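Local coordinates for substrate binding periplasmic protein (Ralstonia solanacearum, PDB 3LOP), which probably captures leucine or related amino acids in the periplasm, as a substrate-binding protein serving a transport system, and holds a bound leucine here, at residues F33-L36 and N37-G41; S124-Q127 and E128-M132; S177-R180 and N181-N184; G241-A244 and V245-Y248. All blocks are in the same frame, centred on the assembly; numbering follows the deposited sequence.

Interaction 1 (F33-L36 and N37-G41); sequences FDWL and NLNGG. With EDO (1,2-ethanediol), chain C.
Trp35 O and Leu36 O accept from Asn39 and Gly41, just past the end of helix 19-38, and the contact is close-packed there. Asn39 bends back on the helix: its ND2 gives a hydrogen bond of 2.9 Å to Trp35 O, while Asn39 N reaches that same oxygen at 3.1 Å from the opposite face of the carbonyl plane. ND2 comes in 43° out of that plane, yet the acceptor lies close to the plane of the Asn39 amide. With CG anti to its carbonyl carbon (chi1 -79°), the same amide nitrogen sits 3.4 Å above one face of the Trp35 ring, the amide standing almost upright on the indole at 84°. The helix finishes in a Schellman motif with Gly40, at positive phi, as the C-prime residue: Gly41 N bonds to Leu36 O at 2.8 Å and Gly40 N to Asn37 O at 3.0 Å. On the inner side, Leu36 packs on Ile42 and Ile47, and Phe33 on strand 47-53, within the unit strand 6-12, helix 19-38, strand 47-53; Trp35 NE1 bonds to Glu267. The Asp34 side is looser and wetter. A water donates to Asp34 OD1 at 2.8 Å and accepts from Asn37 ND2 at 3.0 Å, and an ethanediol, probably from the crystallisation liquor, donates to the same OD1. Asp34 OD2 pairs with Arg30, and Asn37 ND2 also bonds to Ile47 O.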
loop_
_atom_site.group_PDB
_atom_site.type_symbol
_atom_site.label_atom_id
_atom_site.label_comp_id
_atom_site.label_asym_id
_atom_site.label_seq_id
_atom_site.Cartn_x
_atom_site.Cartn_y
_atom_site.Cartn_z
ATOM N N PHE A 33 16.298 -0.066 -7.327
ATOM C CA PHE A 33 16.933 -0.441 -8.581
ATOM C C PHE A 33 18.218 0.339 -8.848
ATOM O O PHE A 33 19.172 -0.220 -9.379
ATOM C CB PHE A 33 15.944 -0.308 -9.743
ATOM C CG PHE A 33 14.852 -1.348 -9.723
ATOM C CD1 PHE A 33 15.156 -2.687 -9.497
ATOM C CD2 PHE A 33 13.523 -0.991 -9.925
ATOM C CE1 PHE A 33 14.154 -3.655 -9.472
ATOM C CE2 PHE A 33 12.514 -1.955 -9.901
ATOM C CZ PHE A 33 12.831 -3.285 -9.673
ATOM N N ASP A 34 18.259 1.617 -8.479
ATOM C CA ASP A 34 19.484 2.393 -8.675
ATOM C C ASP A 34 20.579 1.790 -7.796
ATOM O O ASP A 34 21.728 1.682 -8.205
ATOM C CB ASP A 34 19.285 3.865 -8.288
ATOM C CG ASP A 34 18.494 4.645 -9.322
ATOM O OD1 ASP A 34 18.431 4.204 -10.489
ATOM O OD2 ASP A 34 17.952 5.717 -8.970
ATOM N N TRP A 35 20.198 1.402 -6.583
ATOM C CA TRP A 35 21.104 0.788 -5.609
ATOM C C TRP A 35 21.608 -0.548 -6.158
ATOM O O TRP A 35 22.810 -0.840 -6.120
ATOM C CB TRP A 35 20.326 0.614 -4.299
ATOM C CG TRP A 35 20.890 -0.297 -3.236
ATOM C CD1 TRP A 35 20.251 -1.368 -2.681
ATOM C CD2 TRP A 35 22.105 -0.127 -2.484
ATOM N NE1 TRP A 35 20.973 -1.867 -1.628
ATOM C CE2 TRP A 35 22.118 -1.127 -1.483
ATOM C CE3 TRP A 35 23.180 0.772 -2.554
ATOM C CZ2 TRP A 35 23.159 -1.254 -0.558
ATOM C CZ3 TRP A 35 24.218 0.643 -1.629
ATOM C CH2 TRP A 35 24.197 -0.362 -0.646
ATOM N N LEU A 36 20.690 -1.347 -6.692
ATOM C CA LEU A 36 21.038 -2.640 -7.267
ATOM C C LEU A 36 22.013 -2.436 -8.425
ATOM O O LEU A 36 23.001 -3.164 -8.558
ATOM C CB LEU A 36 19.774 -3.344 -7.766
ATOM C CG LEU A 36 19.943 -4.723 -8.406
ATOM C CD1 LEU A 36 20.497 -5.701 -7.382
ATOM C CD2 LEU A 36 18.599 -5.202 -8.933
ATOM N N ASN A 37 21.731 -1.447 -9.267
ATOM C CA ASN A 37 22.612 -1.163 -10.382
ATOM C C ASN A 37 23.982 -0.693 -9.881
ATOM O O ASN A 37 24.998 -1.066 -10.409
ATOM C CB ASN A 37 21.996 -0.128 -11.341
ATOM C CG ASN A 37 20.861 -0.705 -12.187
ATOM O OD1 ASN A 37 20.815 -1.909 -12.455
ATOM N ND2 ASN A 37 19.951 0.163 -12.626
ATOM N N LEU A 38 24.044 0.116 -8.843
ATOM C CA LEU A 38 25.365 0.521 -8.375
ATOM C C LEU A 38 26.182 -0.695 -7.930
ATOM O O LEU A 38 27.418 -0.693 -7.982
ATOM C CB LEU A 38 25.234 1.482 -7.203
ATOM C CG LEU A 38 24.817 2.923 -7.467
ATOM C CD1 LEU A 38 24.805 3.672 -6.143
ATOM C CD2 LEU A 38 25.792 3.579 -8.434
ATOM N N ASN A 39 25.479 -1.732 -7.485
ATOM C CA ASN A 39 26.115 -2.946 -7.000
ATOM C C ASN A 39 26.334 -4.000 -8.072
ATOM O O ASN A 39 26.648 -5.142 -7.758
ATOM C CB ASN A 39 25.293 -3.545 -5.857
ATOM C CG ASN A 39 25.532 -2.838 -4.538
ATOM O OD1 ASN A 39 26.520 -3.102 -3.857
ATOM N ND2 ASN A 39 24.634 -1.925 -4.177
ATOM N N GLY A 40 26.162 -3.642 -9.336
ATOM C CA GLY A 40 26.396 -4.636 -10.367
ATOM C C GLY A 40 25.178 -5.150 -11.108
ATOM O O GLY A 40 25.316 -5.927 -12.054
ATOM N N GLY A 41 23.991 -4.716 -10.687
ATOM C CA GLY A 41 22.762 -5.122 -11.352
ATOM C C GLY A 41 22.407 -6.553 -11.087
ATOM O O GLY A 41 22.709 -7.071 -10.019
HETATM C C1 EDO C . 16.551 2.120 -12.228
HETATM O O1 EDO C . 15.750 3.031 -11.471
HETATM C C2 EDO C . 16.995 2.787 -13.524
HETATM O O2 EDO C . 15.863 2.971 -14.371
HETATM O O HOH W 1 20.375 3.061 -12.089
#

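Interaction 2 (S124-Q127 and E128-M132); sequences SYQQ and EIDKM. With LEU (leucine), chain B.
Gln126 and Asp130, one turn apart, join their side chains on the first turns of helix 125-138, which Ser124 opens as N-cap. The capping bond runs from Gln127 N to Ser124 OG at 3.2 Å, and backbone bonds of the alpha-helical i to i+4 pattern follow at once, Glu128 N to Ser124 O and Ile129 N to Tyr125 O among them. In the side-chain bond Gln126 NE2 donates to Asp130 OD1 at 3.1 Å, an oxygen that Thr164 of helix 152-166 also engages. Gln126 leaves the backbone with CG anti to N (chi1 -169°) and then bends at chi2, which swings the amide along the helix to the aspartate. The acceptor is almost exactly in the amide plane, but the amide meets OD1 from above the carboxylate plane, 51° out of it.

Apolar packing belongs to Ile129, whose side chain rests on Val161 and Phe201. Its CG1 also lies close against the backbone, 3.1 Å from Tyr125 O. Tyr125 belongs to the leucine pocket, into which its ring points beside Ser230, and, with Ala106 and Lys122, to the magnesium site. The Glu128 side chain runs alongside the tyrosine in the same direction, the carboxylate plane turned 67° from the ring. Glu128 OE2, hydrogen-bonded to Ser229, lies in the ring plane at the tyrosine edge, 3.5 Å from Tyr125 CD1.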
loop_
_atom_site.group_PDB
_atom_site.type_symbol
_atom_site.label_atom_id
_atom_site.label_comp_id
_atom_site.label_asym_id
_atom_site.label_seq_id
_atom_site.Cartn_x
_atom_site.Cartn_y
_atom_site.Cartn_z
ATOM N N SER A 124 -3.315 -8.410 3.850
ATOM C CA SER A 124 -4.528 -7.797 3.305
ATOM C C SER A 124 -5.287 -6.816 4.193
ATOM O O SER A 124 -5.071 -6.744 5.401
ATOM C CB SER A 124 -5.499 -8.898 2.893
ATOM O OG SER A 124 -6.107 -9.467 4.044
ATOM N N TYR A 125 -6.201 -6.072 3.574
ATOM C CA TYR A 125 -7.030 -5.121 4.304
ATOM C C TYR A 125 -7.891 -5.860 5.321
ATOM O O TYR A 125 -8.122 -5.362 6.423
ATOM C CB TYR A 125 -7.962 -4.344 3.368
ATOM C CG TYR A 125 -7.293 -3.315 2.490
ATOM C CD1 TYR A 125 -6.115 -2.684 2.886
ATOM C CD2 TYR A 125 -7.879 -2.923 1.288
ATOM C CE1 TYR A 125 -5.538 -1.685 2.104
ATOM C CE2 TYR A 125 -7.314 -1.929 0.501
ATOM C CZ TYR A 125 -6.143 -1.313 0.915
ATOM O OH TYR A 125 -5.569 -0.335 0.145
ATOM N N GLN A 126 -8.376 -7.042 4.949
ATOM C CA GLN A 126 -9.210 -7.811 5.866
ATOM C C GLN A 126 -8.415 -8.206 7.106
ATOM O O GLN A 126 -8.943 -8.194 8.214
ATOM C CB GLN A 126 -9.767 -9.059 5.182
ATOM C CG GLN A 126 -10.855 -9.769 5.995
ATOM C CD GLN A 126 -12.041 -8.867 6.297
ATOM O OE1 GLN A 126 -12.669 -8.321 5.387
ATOM N NE2 GLN A 126 -12.357 -8.708 7.580
ATOM N N GLN A 127 -7.143 -8.553 6.924
ATOM C CA GLN A 127 -6.310 -8.911 8.064
ATOM C C GLN A 127 -6.134 -7.688 8.957
ATOM O O GLN A 127 -6.177 -7.799 10.181
ATOM C CB GLN A 127 -4.939 -9.417 7.611
ATOM C CG GLN A 127 -4.964 -10.747 6.879
ATOM C CD GLN A 127 -3.567 -11.245 6.561
ATOM O OE1 GLN A 127 -2.862 -11.759 7.433
ATOM N NE2 GLN A 127 -3.150 -11.077 5.313
ATOM N N GLU A 128 -5.934 -6.525 8.338
ATOM C CA GLU A 128 -5.765 -5.273 9.074
ATOM C C GLU A 128 -7.031 -4.959 9.870
ATOM O O GLU A 128 -6.971 -4.636 11.059
ATOM C CB GLU A 128 -5.505 -4.107 8.115
ATOM C CG GLU A 128 -4.168 -4.119 7.393
ATOM C CD GLU A 128 -3.974 -2.862 6.558
ATOM O OE1 GLU A 128 -4.123 -1.756 7.120
ATOM O OE2 GLU A 128 -3.676 -2.973 5.350
ATOM N N ILE A 129 -8.174 -5.054 9.199
ATOM C CA ILE A 129 -9.460 -4.769 9.817
ATOM C C ILE A 129 -9.763 -5.731 10.962
ATOM O O ILE A 129 -10.170 -5.306 12.045
ATOM C CB ILE A 129 -10.589 -4.809 8.760
ATOM C CG1 ILE A 129 -10.388 -3.659 7.766
ATOM C CG2 ILE A 129 -11.949 -4.704 9.433
ATOM C CD1 ILE A 129 -11.324 -3.687 6.572
ATOM N N ASP A 130 -9.558 -7.024 10.734
ATOM C CA ASP A 130 -9.803 -8.003 11.787
ATOM C C ASP A 130 -8.992 -7.660 13.030
ATOM O O ASP A 130 -9.524 -7.594 14.138
ATOM C CB ASP A 130 -9.417 -9.415 11.327
ATOM C CG ASP A 130 -10.412 -10.006 10.353
ATOM O OD1 ASP A 130 -11.600 -9.623 10.405
ATOM O OD2 ASP A 130 -10.010 -10.872 9.546
ATOM N N LYS A 131 -7.698 -7.436 12.845
ATOM C CA LYS A 131 -6.823 -7.134 13.970
ATOM C C LYS A 131 -7.194 -5.846 14.707
ATOM O O LYS A 131 -7.313 -5.845 15.932
ATOM C CB LYS A 131 -5.370 -7.070 13.492
ATOM C CG LYS A 131 -4.349 -7.480 14.547
ATOM C CD LYS A 131 -2.959 -7.609 13.943
ATOM C CE LYS A 131 -1.943 -8.076 14.971
ATOM N NZ LYS A 131 -2.293 -9.412 15.525
HETATM N N MSE A 132 -7.388 -4.757 13.967
HETATM C CA MSE A 132 -7.728 -3.474 14.584
HETATM C C MSE A 132 -9.116 -3.421 15.210
HETATM O O MSE A 132 -9.281 -2.922 16.323
HETATM C CB MSE A 132 -7.614 -2.336 13.565
HETATM C CG MSE A 132 -6.195 -1.956 13.199
HETATM SE SE MSE A 132 -6.148 -0.396 12.052
HETATM C CE MSE A 132 -6.300 -1.281 10.342
HETATM N N LEU B . -3.873 1.704 -3.328
HETATM C CA LEU B . -4.517 2.881 -2.680
HETATM C C LEU B . -3.516 3.601 -1.798
HETATM O O LEU B . -3.756 4.791 -1.514
HETATM C CB LEU B . -5.691 2.410 -1.840
HETATM C CG LEU B . -6.499 1.466 -2.722
HETATM C CD1 LEU B . -7.000 0.333 -1.943
HETATM C CD2 LEU B . -7.604 2.199 -3.370
HETATM O OXT LEU B . -2.513 2.963 -1.404
#

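Interaction 3 (S177-R180 and N181-N184); sequences SYPR and NTAN
Thr182 OG1 donates to Pro179 O at 2.6 Å, and that short bond fastens the type II beta turn running from Pro179 to Thr182. The hydroxyl approaches at a C=O...donor angle of 128°, tilted from the carbonyl plane, while the backbone bond of the turn, Thr182 N to the same oxygen, is weak at 3.4 Å. Chi1 of 77° sets OG1 between the backbone N and the carbonyl carbon of Thr182, turned back over the proline, where it lies 3.6 Å from Pro179 CB. OG1 also accepts a weak bond from Asn184 N, and Asn184 O packs 3.5 Å from Tyr178 CB. One water spans the open end of the loop, donating to Ser177 O at 2.9 Å and to Asn184 O.

Farther out, the Tyr178 hydroxyl bonds to Gln149 and Thr205 N, tying Tyr178 to the neighbouring strand 144-149 and to the chain just after strand 199-203. Arg180 and Asn181, the two central residues of the turn, reach away from it: Arg180 makes a salt bridge with Asp151 and bonds to Gln56 O, and Asn181 ND2 bonds to Glu55 O. Arg180 comes within about 6 Å of the bound leucine, side chain to ligand. Since Glu55 and Gln56 follow strand 47-53 of the other sheet, the turn probably bridges the two lobes, and the Arg180 charge is balanced, probably in the main, by Asp151.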
loop_
_atom_site.group_PDB
_atom_site.type_symbol
_atom_site.label_atom_id
_atom_site.label_comp_id
_atom_site.label_asym_id
_atom_site.label_seq_id
_atom_site.Cartn_x
_atom_site.Cartn_y
_atom_site.Cartn_z
ATOM N N SER A 177 -19.246 8.799 3.223
ATOM C CA SER A 177 -18.351 8.645 2.085
ATOM C C SER A 177 -17.780 9.947 1.542
ATOM O O SER A 177 -18.162 11.038 1.959
ATOM C CB SER A 177 -19.095 7.936 0.956
ATOM O OG SER A 177 -20.132 8.762 0.449
ATOM N N TYR A 178 -16.849 9.804 0.604
ATOM C CA TYR A 178 -16.226 10.932 -0.076
ATOM C C TYR A 178 -15.852 10.393 -1.460
ATOM O O TYR A 178 -15.611 9.197 -1.617
ATOM C CB TYR A 178 -14.987 11.423 0.686
ATOM C CG TYR A 178 -13.790 10.515 0.579
ATOM C CD1 TYR A 178 -12.927 10.592 -0.517
ATOM C CD2 TYR A 178 -13.541 9.548 1.548
ATOM C CE1 TYR A 178 -11.850 9.721 -0.644
ATOM C CE2 TYR A 178 -12.466 8.674 1.428
ATOM C CZ TYR A 178 -11.628 8.765 0.329
ATOM O OH TYR A 178 -10.578 7.890 0.194
ATOM N N PRO A 179 -15.813 11.262 -2.482
ATOM C CA PRO A 179 -15.476 10.869 -3.859
ATOM C C PRO A 179 -14.019 10.474 -4.086
ATOM O O PRO A 179 -13.110 11.136 -3.591
ATOM C CB PRO A 179 -15.852 12.108 -4.677
ATOM C CG PRO A 179 -16.829 12.844 -3.796
ATOM C CD PRO A 179 -16.242 12.668 -2.435
ATOM N N ARG A 180 -13.799 9.403 -4.846
ATOM C CA ARG A 180 -12.439 8.956 -5.126
ATOM C C ARG A 180 -11.687 10.034 -5.903
ATOM O O ARG A 180 -12.286 10.822 -6.639
ATOM C CB ARG A 180 -12.442 7.648 -5.934
ATOM C CG ARG A 180 -12.592 7.827 -7.446
ATOM C CD ARG A 180 -12.734 6.488 -8.159
ATOM N NE ARG A 180 -11.623 5.580 -7.882
ATOM C CZ ARG A 180 -10.437 5.626 -8.481
ATOM N NH1 ARG A 180 -10.185 6.539 -9.411
ATOM N NH2 ARG A 180 -9.498 4.754 -8.146
ATOM N N ASN A 181 -10.373 10.057 -5.727
ATOM C CA ASN A 181 -9.501 11.012 -6.398
ATOM C C ASN A 181 -9.740 12.453 -5.964
ATOM O O ASN A 181 -9.410 13.396 -6.684
ATOM C CB ASN A 181 -9.641 10.888 -7.916
ATOM C CG ASN A 181 -8.329 10.536 -8.590
ATOM O OD1 ASN A 181 -7.315 10.314 -7.922
ATOM N ND2 ASN A 181 -8.337 10.484 -9.916
ATOM N N THR A 182 -10.324 12.617 -4.783
ATOM C CA THR A 182 -10.574 13.943 -4.233
ATOM C C THR A 182 -10.338 13.871 -2.735
ATOM O O THR A 182 -10.089 12.797 -2.186
ATOM C CB THR A 182 -12.034 14.409 -4.427
ATOM O OG1 THR A 182 -12.874 13.752 -3.468
ATOM C CG2 THR A 182 -12.525 14.092 -5.826
ATOM N N ALA A 183 -10.418 15.025 -2.088
ATOM C CA ALA A 183 -10.266 15.119 -0.645
ATOM C C ALA A 183 -11.487 15.882 -0.136
ATOM O O ALA A 183 -11.425 16.571 0.879
ATOM C CB ALA A 183 -8.985 15.866 -0.292
ATOM N N ASN A 184 -12.597 15.757 -0.859
ATOM C CA ASN A 184 -13.834 16.438 -0.482
ATOM C C ASN A 184 -14.552 15.650 0.603
ATOM O O ASN A 184 -15.505 14.914 0.335
ATOM C CB ASN A 184 -14.743 16.608 -1.702
ATOM C CG ASN A 184 -14.113 17.474 -2.779
ATOM O OD1 ASN A 184 -13.407 18.438 -2.479
ATOM N ND2 ASN A 184 -14.377 17.145 -4.037
HETATM O O HOH W 2 -17.686 13.871 2.059
#

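Interaction 4 (G241-A244 and V245-Y248); sequences GLDA and VRGY
Chi1 of 57° places Arg246 CG between its backbone N and carbonyl carbon, and a bend at chi3 (59°) then folds the chain back over the preceding helical turn to Asp243 and Leu242. Asp243 lies beside it, pointing the same way. Arg246 NH1 meets Asp243 OD1 at 3.0 Å in a salt bridge, arriving on the anti side of the carboxylate; the two planes stand 44° apart. Two waters close rings around this pair. One links NH1 to Asp243 O, and the other joins NH2 to OD1, both lying in the guanidinium plane at its edge. Leu242 crosses the arginine at about a right angle, its CD2 3.6 Å from Arg246 NH2, while Leu242 O lies over one face of the guanidinium.

The backbone turns sharply here. Gly241, the N-cap of the short helix 242-245, offers its O to both Ala244 N and Val245 N, each at 3.0 Å, and Arg246 N bonds to Leu242 O at 2.8 Å. A type II beta turn then runs from Val245 to Tyr248, with Gly247 at positive phi and Tyr248 N bonding to Val245 O. Arg246 NE bonds to Pro350 O, so the arginine is held from a second direction. Val245 packs on Leu236, Gln237 and Ala240 of helix 233-240 and, with Ala244, on Val213 of helix 206-218; at the end of the turn, Gly247 and Tyr248 make backbone hydrogen bonds with Val348 of strand 344-348, just before strand 249-252.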
loop_
_atom_site.group_PDB
_atom_site.type_symbol
_atom_site.label_atom_id
_atom_site.label_comp_id
_atom_site.label_asym_id
_atom_site.label_seq_id
_atom_site.Cartn_x
_atom_site.Cartn_y
_atom_site.Cartn_z
ATOM N N GLY A 241 -1.540 17.386 10.976
ATOM C CA GLY A 241 -0.990 17.980 12.180
ATOM C C GLY A 241 -0.970 16.983 13.320
ATOM O O GLY A 241 -1.949 16.267 13.546
ATOM N N LEU A 242 0.142 16.942 14.045
ATOM C CA LEU A 242 0.294 16.022 15.163
ATOM C C LEU A 242 -0.789 16.186 16.233
ATOM O O LEU A 242 -1.199 15.209 16.856
ATOM C CB LEU A 242 1.681 16.192 15.789
ATOM C CG LEU A 242 2.097 15.139 16.817
ATOM C CD1 LEU A 242 2.009 13.744 16.200
ATOM C CD2 LEU A 242 3.511 15.428 17.282
ATOM N N ASP A 243 -1.259 17.412 16.452
ATOM C CA ASP A 243 -2.297 17.627 17.458
ATOM C C ASP A 243 -3.538 16.783 17.181
ATOM O O ASP A 243 -4.204 16.321 18.108
ATOM C CB ASP A 243 -2.710 19.102 17.525
ATOM C CG ASP A 243 -1.661 19.981 18.181
ATOM O OD1 ASP A 243 -0.743 19.444 18.836
ATOM O OD2 ASP A 243 -1.769 21.219 18.057
ATOM N N ALA A 244 -3.852 16.586 15.905
ATOM C CA ALA A 244 -5.025 15.807 15.534
ATOM C C ALA A 244 -4.696 14.337 15.325
ATOM O O ALA A 244 -5.563 13.478 15.483
ATOM C CB ALA A 244 -5.651 16.381 14.256
ATOM N N VAL A 245 -3.439 14.053 15.007
ATOM C CA VAL A 245 -3.011 12.690 14.714
ATOM C C VAL A 245 -2.418 11.845 15.842
ATOM O O VAL A 245 -2.498 10.621 15.786
ATOM C CB VAL A 245 -2.027 12.697 13.511
ATOM C CG1 VAL A 245 -1.561 11.290 13.189
ATOM C CG2 VAL A 245 -2.720 13.302 12.294
ATOM N N ARG A 246 -1.824 12.460 16.863
ATOM C CA ARG A 246 -1.257 11.643 17.933
ATOM C C ARG A 246 -2.322 10.691 18.486
ATOM O O ARG A 246 -3.465 11.090 18.726
ATOM C CB ARG A 246 -0.658 12.517 19.054
ATOM C CG ARG A 246 -1.595 13.522 19.712
ATOM C CD ARG A 246 -0.924 14.164 20.935
ATOM N NE ARG A 246 0.327 14.851 20.609
ATOM C CZ ARG A 246 0.424 16.151 20.342
ATOM N NH1 ARG A 246 -0.655 16.921 20.366
ATOM N NH2 ARG A 246 1.604 16.685 20.041
ATOM N N GLY A 247 -1.946 9.423 18.644
ATOM C CA GLY A 247 -2.871 8.425 19.153
ATOM C C GLY A 247 -3.482 7.548 18.071
ATOM O O GLY A 247 -4.069 6.507 18.368
ATOM N N TYR A 248 -3.353 7.980 16.820
ATOM C CA TYR A 248 -3.874 7.243 15.672
ATOM C C TYR A 248 -3.377 5.798 15.679
ATOM O O TYR A 248 -2.182 5.548 15.849
ATOM C CB TYR A 248 -3.434 7.941 14.376
ATOM C CG TYR A 248 -3.811 7.222 13.097
ATOM C CD1 TYR A 248 -5.112 7.270 12.599
ATOM C CD2 TYR A 248 -2.855 6.506 12.379
ATOM C CE1 TYR A 248 -5.452 6.621 11.408
ATOM C CE2 TYR A 248 -3.183 5.856 11.192
ATOM C CZ TYR A 248 -4.480 5.920 10.713
ATOM O OH TYR A 248 -4.799 5.293 9.525
HETATM O O HOH W 3 -3.478 16.459 20.745
HETATM O O HOH W 4 1.985 19.531 19.214
HETATM O O HOH W 5 -5.715 11.152 17.023
#

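From the N terminus the four contacts follow in series; none nests in or crosses another, each being a local contact within continuous chain. Interaction 1 ends helix 19-38 on the way to strand 47-53, an outermost strand of the five-stranded sheet. Interaction 2 starts helix 125-138 beside the leucine site, its centre about 35 Å from that of interaction 1 and across the chain's centre. Interaction 3 turns the chain between strand 174-178 of the four-stranded sheet and helix 186-194. Interaction 4 joins helix 242-245 to strand 249-252. Interactions 2, 3 and 4 have centres 21 to 22 Å apart, without touching; interactions 2 and 4 approach to about 6 Å between nearest atoms.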